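Local coordinates for acyl-coenzyme A oxidase acox-1.1 (PDB 5K3H), which catalyses the FAD- and oxygen-dependent desaturation of fatty acyl-CoAs, the first step of peroxisomal beta-oxidation in Caenorhabditis elegans, at residues B[548-551]-B[552-556]; B[593-596]-B[597-601]. All blocks are in the same frame, centred on the assembly; numbering follows the deposited sequence.

Contact 1 of 2, residues B[548-551]-B[552-556]; sequences ARRV and NEIGD
Ala548 O takes the backbone N-H of Asn552 in the last regular turn of helix 520-553, N to O 3.2 Å and fairly straight at 159°. One residue on, the pattern frays. Glu553 N is shared between two acceptors, Arg549 O at 3.3 Å and Arg550 O at 3.1 Å, and both bonds are weak because the N-H points squarely at neither. Ile554 N then reaches back three residues instead of four, to Val551 O at 3.2 Å; the bond is straight at the hydrogen (163°), although the donor stands well above the carbonyl plane. Ile554 turns back on the preceding residues: with CG1 beside its own backbone N (chi1 -69°), Ile554 CG1 lies 3.4 Å from Arg550 O, and CD1 comes within 4.3 Å of Arg550 CG. Val551 and Ile554 both pack on Leu563 of helix 557-577, burying the inner side. The arginine ends look elsewhere for partners. Arg549 NH1 forms a salt bridge with Glu360, and Arg550 NH1 a hydrogen bond with Gln33, while Arg550 NE stays 4.8 Å from Glu553 OE1, short of a contact. Beyond the turn Asp556 is the N-cap of the next helix. The carbonyls of Asn552 and Ile554 each receive a weak bond from Lys560 NZ, a positive charge that would probably offset some of the negative end of the helix dipole as one helix gives way to the next.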
loop_
_atom_site.group_PDB
_atom_site.type_symbol
_atom_site.label_atom_id
_atom_site.label_comp_id
_atom_site.label_asym_id
_atom_site.label_seq_id
_atom_site.Cartn_x
_atom_site.Cartn_y
_atom_site.Cartn_z
ATOM N N ALA B 548 26.662 1.393 10.157
ATOM C CA ALA B 548 27.850 0.831 10.800
ATOM C C ALA B 548 28.752 1.926 11.364
ATOM O O ALA B 548 29.280 1.799 12.475
ATOM C CB ALA B 548 28.625 -0.034 9.804
ATOM N N ARG B 549 28.920 3.019 10.618
ATOM C CA ARG B 549 29.723 4.141 11.088
ATOM C C ARG B 549 29.204 4.663 12.418
ATOM O O ARG B 549 29.968 4.825 13.374
ATOM C CB ARG B 549 29.704 5.245 10.038
ATOM C CG ARG B 549 31.035 5.806 9.600
ATOM C CD ARG B 549 30.840 6.691 8.364
ATOM N NE ARG B 549 31.310 6.045 7.144
ATOM C CZ ARG B 549 30.568 5.793 6.072
ATOM N NH1 ARG B 549 29.289 6.133 6.034
ATOM N NH2 ARG B 549 31.122 5.199 5.022
ATOM N N ARG B 550 27.890 4.888 12.511
ATOM C CA ARG B 550 27.311 5.419 13.744
ATOM C C ARG B 550 27.565 4.492 14.929
ATOM O O ARG B 550 27.962 4.954 16.011
ATOM C CB ARG B 550 25.806 5.648 13.573
ATOM C CG ARG B 550 25.072 5.976 14.870
ATOM C CD ARG B 550 25.551 7.301 15.475
ATOM N NE ARG B 550 25.109 8.399 14.632
ATOM C CZ ARG B 550 24.072 9.184 14.892
ATOM N NH1 ARG B 550 23.371 9.024 16.003
ATOM N NH2 ARG B 550 23.736 10.134 14.036
ATOM N N VAL B 551 27.389 3.176 14.734
ATOM C CA VAL B 551 27.556 2.242 15.845
ATOM C C VAL B 551 28.972 2.299 16.395
ATOM O O VAL B 551 29.176 2.269 17.613
ATOM C CB VAL B 551 27.186 0.815 15.413
ATOM C CG1 VAL B 551 27.586 -0.155 16.492
ATOM C CG2 VAL B 551 25.698 0.720 15.154
ATOM N N ASN B 552 29.970 2.405 15.511
ATOM C CA ASN B 552 31.363 2.441 15.950
ATOM C C ASN B 552 31.666 3.666 16.792
ATOM O O ASN B 552 32.527 3.607 17.671
ATOM C CB ASN B 552 32.304 2.411 14.748
ATOM C CG ASN B 552 32.303 1.077 14.066
ATOM O OD1 ASN B 552 32.115 0.037 14.712
ATOM N ND2 ASN B 552 32.502 1.081 12.754
ATOM N N GLU B 553 30.984 4.782 16.544
ATOM C CA GLU B 553 31.295 6.002 17.269
ATOM C C GLU B 553 30.705 6.027 18.668
ATOM O O GLU B 553 31.074 6.906 19.466
ATOM C CB GLU B 553 30.784 7.222 16.507
ATOM C CG GLU B 553 31.438 7.486 15.152
ATOM C CD GLU B 553 30.734 8.627 14.419
ATOM O OE1 GLU B 553 29.807 9.212 15.030
ATOM O OE2 GLU B 553 31.094 8.939 13.251
ATOM N N ILE B 554 29.802 5.105 18.996
ATOM C CA ILE B 554 29.038 5.223 20.232
ATOM C C ILE B 554 29.863 4.690 21.385
ATOM O O ILE B 554 30.418 3.591 21.310
ATOM C CB ILE B 554 27.692 4.493 20.115
ATOM C CG1 ILE B 554 26.781 5.227 19.137
ATOM C CG2 ILE B 554 26.990 4.407 21.474
ATOM C CD1 ILE B 554 25.532 4.459 18.814
ATOM N N GLY B 555 29.925 5.459 22.464
ATOM C CA GLY B 555 30.706 5.088 23.632
ATOM C C GLY B 555 29.932 4.337 24.691
ATOM O O GLY B 555 30.455 3.395 25.291
ATOM N N ASP B 556 28.681 4.728 24.921
ATOM C CA ASP B 556 27.810 4.042 25.873
ATOM C C ASP B 556 27.632 2.575 25.477
ATOM O O ASP B 556 27.041 2.275 24.438
ATOM C CB ASP B 556 26.462 4.783 25.942
ATOM C CG ASP B 556 25.541 4.257 27.026
ATOM O OD1 ASP B 556 25.593 3.038 27.329
ATOM O OD2 ASP B 556 24.741 5.066 27.564
#

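Contact 2 of 2, residues B[593-596]-B[597-601]; sequences LDYV and RDQLY
Tyr595 and Gln599, one helical turn apart, lie flat against each other, the phenol ring and the side-chain amide only 5° from parallel. Gln599 CG sits over one ring face, 3.7 Å from the centroid of Tyr595 in a CH-pi contact, and is displaced toward the rim, with CE2 its nearest ring atom, Gln599 CG to Tyr595 CE2 3.4 Å. A bend at chi2 (-65°) folds the amide back along the ring, which brings Gln599 CD to 3.5 Å from Tyr595 CZ. Tyr491 of helix 489-515 touches both side chains. With Tyr595 reduced to an alanine, the Gln599 amide would probably lose the ring it stacks on and be less restrained in its rotation. Leu593 CG lies over one face of the Arg597 guanidinium, and Leu593 CD2 approaches Arg597 NH2 at 3.5 Å. At the edge, Asp594 OD1 meets Arg597 NH1, 2.6 Å away, in a salt bridge whose hydrogen bond is weak (123°). Both charges have further mates on the second subunit: Lys505 for Asp594 and Glu584 for Arg597. On the tightly packed side Val596 meets Asn572 and Leu600 meets Leu576, both of helix 557-577. By contrast, the exposed carboxylate of Asp598 merely lies beside Asp594 O. These are i to i+3 and i to i+4 pairings on helix 590-616 of the C-terminal acyl-CoA oxidase region, at the dimer interface.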
loop_
_atom_site.group_PDB
_atom_site.type_symbol
_atom_site.label_atom_id
_atom_site.label_comp_id
_atom_site.label_asym_id
_atom_site.label_seq_id
_atom_site.Cartn_x
_atom_site.Cartn_y
_atom_site.Cartn_z
ATOM N N LEU B 593 25.094 -18.550 2.426
ATOM C CA LEU B 593 23.737 -18.029 2.466
ATOM C C LEU B 593 22.939 -18.687 3.574
ATOM O O LEU B 593 22.075 -18.047 4.173
ATOM C CB LEU B 593 23.052 -18.206 1.108
ATOM C CG LEU B 593 21.875 -17.270 0.810
ATOM C CD1 LEU B 593 22.288 -15.781 0.829
ATOM C CD2 LEU B 593 21.174 -17.652 -0.519
ATOM N N ASP B 594 23.200 -19.967 3.854
ATOM C CA ASP B 594 22.574 -20.617 5.001
ATOM C C ASP B 594 23.048 -20.009 6.316
ATOM O O ASP B 594 22.280 -19.923 7.276
ATOM C CB ASP B 594 22.869 -22.115 4.966
ATOM C CG ASP B 594 22.078 -22.843 3.883
ATOM O OD1 ASP B 594 21.032 -22.298 3.425
ATOM O OD2 ASP B 594 22.502 -23.967 3.503
ATOM N N TYR B 595 24.317 -19.609 6.394
ATOM C CA TYR B 595 24.785 -18.876 7.566
ATOM C C TYR B 595 23.998 -17.590 7.735
ATOM O O TYR B 595 23.564 -17.257 8.841
ATOM C CB TYR B 595 26.284 -18.585 7.443
ATOM C CG TYR B 595 26.880 -17.672 8.521
ATOM C CD1 TYR B 595 27.420 -18.187 9.695
ATOM C CD2 TYR B 595 26.928 -16.291 8.342
ATOM C CE1 TYR B 595 27.969 -17.355 10.665
ATOM C CE2 TYR B 595 27.475 -15.452 9.308
ATOM C CZ TYR B 595 27.992 -15.985 10.467
ATOM O OH TYR B 595 28.535 -15.126 11.414
ATOM N N VAL B 596 23.764 -16.879 6.629
ATOM C CA VAL B 596 23.078 -15.595 6.684
ATOM C C VAL B 596 21.655 -15.781 7.199
ATOM O O VAL B 596 21.174 -14.984 8.010
ATOM C CB VAL B 596 23.108 -14.921 5.295
ATOM C CG1 VAL B 596 22.251 -13.667 5.287
ATOM C CG2 VAL B 596 24.539 -14.575 4.906
ATOM N N ARG B 597 20.978 -16.849 6.758
ATOM C CA ARG B 597 19.628 -17.162 7.235
ATOM C C ARG B 597 19.609 -17.469 8.726
ATOM O O ARG B 597 18.716 -17.017 9.449
ATOM C CB ARG B 597 19.052 -18.346 6.462
ATOM C CG ARG B 597 18.827 -18.088 5.014
ATOM C CD ARG B 597 18.337 -19.338 4.310
ATOM N NE ARG B 597 18.034 -19.071 2.907
ATOM C CZ ARG B 597 18.667 -19.620 1.871
ATOM N NH1 ARG B 597 19.651 -20.497 2.071
ATOM N NH2 ARG B 597 18.292 -19.306 0.627
ATOM N N ASP B 598 20.557 -18.284 9.198
ATOM C CA ASP B 598 20.631 -18.595 10.628
ATOM C C ASP B 598 20.910 -17.350 11.458
ATOM O O ASP B 598 20.333 -17.175 12.529
ATOM C CB ASP B 598 21.706 -19.645 10.870
ATOM C CG ASP B 598 21.382 -20.953 10.195
ATOM O OD1 ASP B 598 20.187 -21.222 9.906
ATOM O OD2 ASP B 598 22.340 -21.709 9.921
ATOM N N GLN B 599 21.796 -16.474 10.978
ATOM C CA GLN B 599 22.032 -15.204 11.653
ATOM C C GLN B 599 20.764 -14.363 11.677
ATOM O O GLN B 599 20.488 -13.663 12.663
ATOM C CB GLN B 599 23.140 -14.428 10.941
ATOM C CG GLN B 599 24.446 -15.156 10.915
ATOM C CD GLN B 599 25.011 -15.333 12.269
ATOM O OE1 GLN B 599 25.433 -14.361 12.902
ATOM N NE2 GLN B 599 24.996 -16.581 12.762
ATOM N N LEU B 600 20.011 -14.379 10.573
ATOM C CA LEU B 600 18.764 -13.634 10.519
ATOM C C LEU B 600 17.808 -14.114 11.603
ATOM O O LEU B 600 17.289 -13.310 12.394
ATOM C CB LEU B 600 18.139 -13.740 9.121
ATOM C CG LEU B 600 16.682 -13.288 8.964
ATOM C CD1 LEU B 600 16.500 -11.838 9.351
ATOM C CD2 LEU B 600 16.237 -13.484 7.520
ATOM N N TYR B 601 17.561 -15.429 11.652
ATOM C CA TYR B 601 16.661 -15.972 12.662
ATOM C C TYR B 601 17.215 -15.803 14.077
ATOM O O TYR B 601 16.440 -15.560 15.013
ATOM C CB TYR B 601 16.365 -17.430 12.327
ATOM C CG TYR B 601 15.763 -17.534 10.945
ATOM C CD1 TYR B 601 14.746 -16.672 10.562
ATOM C CD2 TYR B 601 16.203 -18.476 10.026
ATOM C CE1 TYR B 601 14.188 -16.731 9.290
ATOM C CE2 TYR B 601 15.654 -18.547 8.749
ATOM C CZ TYR B 601 14.645 -17.665 8.394
ATOM O OH TYR B 601 14.073 -17.704 7.161
#

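Overall arrangement
Contacts 1 and 2 illustrate how neighbouring helices of one C-terminal region can sit in different surroundings. Their centres are about 24 Å apart and their nearest atoms about 15 Å, so they do not touch; helix 557-577 links them, receiving Val551 and Ile554 from contact 1 and Val596 and Leu600 from contact 2. Contact 1 ends a helix within a single subunit, away from the annotated sites. Contact 2 faces the other subunit and approaches the nucleotide sites shared across the dimer: the side chain of Leu600 is about 4 Å from that of His342, a residue that binds FAD and, by similarity, ATP, and the side chain of Leu593 is about 10 Å from that of the ATP-binding Tyr581.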